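AlyGC mutant - R241A (Glaciecola chathamensis S18K6, PDB 5GKQ) probably cleaves alginate by beta-elimination as a polysaccharide lyase of family 6, here as an engineered mutant holding a mannuronate-containing glycan and calcium. Local coordinates at residues Glu212-Ser217 with Thr236-His241. Numbering follows the deposited sequence.
Sequences EVEIIS and TLTLAH. With BEM (beta-D-mannopyranuronic acid), chain C.
Two successive rungs of a right-handed parallel beta-helix, the pectate-lyase-like fold, meet where Glu214 and Ser217 run beside Thr236 and Thr238 under the glycan cleft. A beta bulge shifts the pairing by one residue between Glu214 with Thr236 and Ile216 with Leu237. At the bulge the Thr236 carbonyl takes two amides: Ile215 N lies 2.9 Å from Thr236 O, in the carbonyl plane, while Ile216 N reaches the same oxygen in a weak, longer bond. Beyond the bulge Thr238 N bonds Ile216 O at 3.1 Å, nearly straight, with an N-H...O angle of 169°.

On the cleft side, Glu214 crosses Thr238 at about a right angle. With CG beside the backbone N (chi1 -71°) and the chain extended beyond it (chi2 -178°), the carboxylate passes alongside the threonine, OE2 resting 3.5 Å from Thr238 CG2. Ser217 OG donates to Glu214 OE1 over 3.1 Å, coming from well above the carboxylate plane. Beneath, the Thr236 and Thr238 hydroxyls share a hydrogen bond, OG1 to OG1 2.8 Å. Facing the coil interior, Ile216 CD1 packs 4.3 Å from Leu237 CG, and both side chains also touch Ile225 and Phe230.

Glu214 and His241 both belong to the glycan pocket, and the mannuronate brings its own carboxylate towards Glu214, OE1 to O6A 3.7 Å. A calcium ion about 3 Å from the nearest atom of the Glu214 side chain, with Arg264 in a long, weak ion pair to OE2, probably eases the approach of the acidic sugar, and the Ser217 bond probably helps fix the carboxylate's orientation beside it.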
loop_
_atom_site.group_PDB
_atom_site.type_symbol
_atom_site.label_atom_id
_atom_site.label_comp_id
_atom_site.label_asym_id
_atom_site.label_seq_id
_atom_site.Cartn_x
_atom_site.Cartn_y
_atom_site.Cartn_z
ATOM N N GLU A 212 12.785 17.521 10.371
ATOM C CA GLU A 212 14.061 16.888 10.063
ATOM C C GLU A 212 15.105 17.610 10.892
ATOM O O GLU A 212 14.769 18.405 11.774
ATOM C CB GLU A 212 14.382 16.942 8.569
ATOM C CG GLU A 212 14.681 18.328 8.062
ATOM C CD GLU A 212 15.751 18.347 7.001
ATOM O OE1 GLU A 212 15.485 17.934 5.861
ATOM O OE2 GLU A 212 16.871 18.780 7.307
ATOM N N VAL A 213 16.379 17.364 10.603
ATOM C CA VAL A 213 17.412 17.884 11.484
ATOM C C VAL A 213 17.601 19.382 11.294
ATOM O O VAL A 213 18.009 20.080 12.225
ATOM C CB VAL A 213 18.733 17.117 11.287
ATOM C CG1 VAL A 213 19.324 17.414 9.940
ATOM C CG2 VAL A 213 19.701 17.490 12.371
ATOM N N GLU A 214 17.331 19.909 10.113
ATOM C CA GLU A 214 17.486 21.337 9.860
ATOM C C GLU A 214 16.123 22.015 9.968
ATOM O O GLU A 214 15.252 21.809 9.117
ATOM C CB GLU A 214 18.097 21.581 8.485
ATOM C CG GLU A 214 19.536 21.207 8.356
ATOM C CD GLU A 214 20.073 21.532 6.985
ATOM O OE1 GLU A 214 19.306 21.442 6.009
ATOM O OE2 GLU A 214 21.264 21.891 6.880
ATOM N N ILE A 215 15.928 22.821 11.009
ATOM C CA ILE A 215 14.758 23.696 11.028
ATOM C C ILE A 215 14.925 24.796 9.986
ATOM O O ILE A 215 14.125 24.928 9.056
ATOM C CB ILE A 215 14.532 24.288 12.431
ATOM C CG1 ILE A 215 14.577 23.204 13.510
ATOM C CG2 ILE A 215 13.196 24.953 12.497
ATOM C CD1 ILE A 215 14.695 23.766 14.908
ATOM N N ILE A 216 15.980 25.590 10.127
ATOM C CA ILE A 216 16.383 26.590 9.152
ATOM C C ILE A 216 17.624 26.077 8.444
ATOM O O ILE A 216 18.556 25.598 9.094
ATOM C CB ILE A 216 16.656 27.948 9.822
ATOM C CG1 ILE A 216 15.393 28.463 10.493
ATOM C CG2 ILE A 216 17.171 28.952 8.814
ATOM C CD1 ILE A 216 15.592 29.755 11.209
ATOM N N SER A 217 17.633 26.164 7.120
ATOM C CA SER A 217 18.813 25.862 6.320
ATOM C C SER A 217 19.218 27.142 5.605
ATOM O O SER A 217 18.548 27.566 4.662
ATOM C CB SER A 217 18.531 24.735 5.326
ATOM O OG SER A 217 19.726 24.243 4.746
ATOM N N THR A 236 17.819 22.112 14.096
ATOM C CA THR A 236 18.872 23.090 14.312
ATOM C C THR A 236 18.704 24.283 13.389
ATOM O O THR A 236 17.999 24.228 12.379
ATOM C CB THR A 236 20.254 22.487 14.065
ATOM O OG1 THR A 236 20.300 21.968 12.736
ATOM C CG2 THR A 236 20.528 21.372 15.039
ATOM N N LEU A 237 19.388 25.359 13.745
ATOM C CA LEU A 237 19.648 26.460 12.834
ATOM C C LEU A 237 21.020 26.193 12.226
ATOM O O LEU A 237 22.045 26.414 12.872
ATOM C CB LEU A 237 19.590 27.791 13.580
ATOM C CG LEU A 237 19.555 29.154 12.862
ATOM C CD1 LEU A 237 19.383 30.251 13.884
ATOM C CD2 LEU A 237 20.776 29.462 12.000
ATOM N N THR A 238 21.049 25.712 10.983
ATOM C CA THR A 238 22.288 25.316 10.322
ATOM C C THR A 238 22.683 26.348 9.275
ATOM O O THR A 238 21.917 26.620 8.348
ATOM C CB THR A 238 22.168 23.947 9.649
ATOM O OG1 THR A 238 21.909 22.931 10.619
ATOM C CG2 THR A 238 23.444 23.609 8.942
ATOM N N LEU A 239 23.895 26.887 9.410
ATOM C CA LEU A 239 24.556 27.686 8.380
ATOM C C LEU A 239 25.253 26.746 7.397
ATOM O O LEU A 239 26.476 26.636 7.350
ATOM C CB LEU A 239 25.553 28.641 9.019
ATOM C CG LEU A 239 25.185 30.018 9.576
ATOM C CD1 LEU A 239 23.695 30.214 9.757
ATOM C CD2 LEU A 239 25.931 30.311 10.865
ATOM N N ALA A 240 24.439 26.054 6.606
ATOM C CA ALA A 240 24.900 25.029 5.676
ATOM C C ALA A 240 25.942 25.545 4.695
ATOM O O ALA A 240 27.113 25.173 4.764
ATOM C CB ALA A 240 23.712 24.456 4.905
ATOM N N HIS A 241 25.517 26.386 3.766
ATOM C CA HIS A 241 26.390 27.002 2.784
ATOM C C HIS A 241 26.270 28.515 2.892
ATOM O O HIS A 241 25.276 29.041 3.387
ATOM C CB HIS A 241 26.030 26.540 1.377
ATOM C CG HIS A 241 25.921 25.055 1.240
ATOM N ND1 HIS A 241 26.987 24.211 1.451
ATOM C CD2 HIS A 241 24.876 24.266 0.896
ATOM C CE1 HIS A 241 26.601 22.963 1.256
ATOM N NE2 HIS A 241 25.324 22.968 0.919
HETATM C C1 BEM C . 21.390 19.249 -0.163
HETATM C C2 BEM C . 22.545 20.189 -0.351
HETATM O O2 BEM C . 21.952 21.443 -0.069
HETATM C C3 BEM C . 23.780 20.023 0.525
HETATM O O3 BEM C . 24.257 21.326 0.894
HETATM C C4 BEM C . 23.608 19.187 1.785
HETATM O O4 BEM C . 24.497 18.076 1.696
HETATM C C5 BEM C . 22.202 18.672 2.041
HETATM O O5 BEM C . 21.585 18.264 0.829
HETATM C C6 BEM C . 21.366 19.684 2.761
HETATM O O6B BEM C . 20.153 19.446 2.795
HETATM O O6A BEM C . 21.917 20.416 3.605
#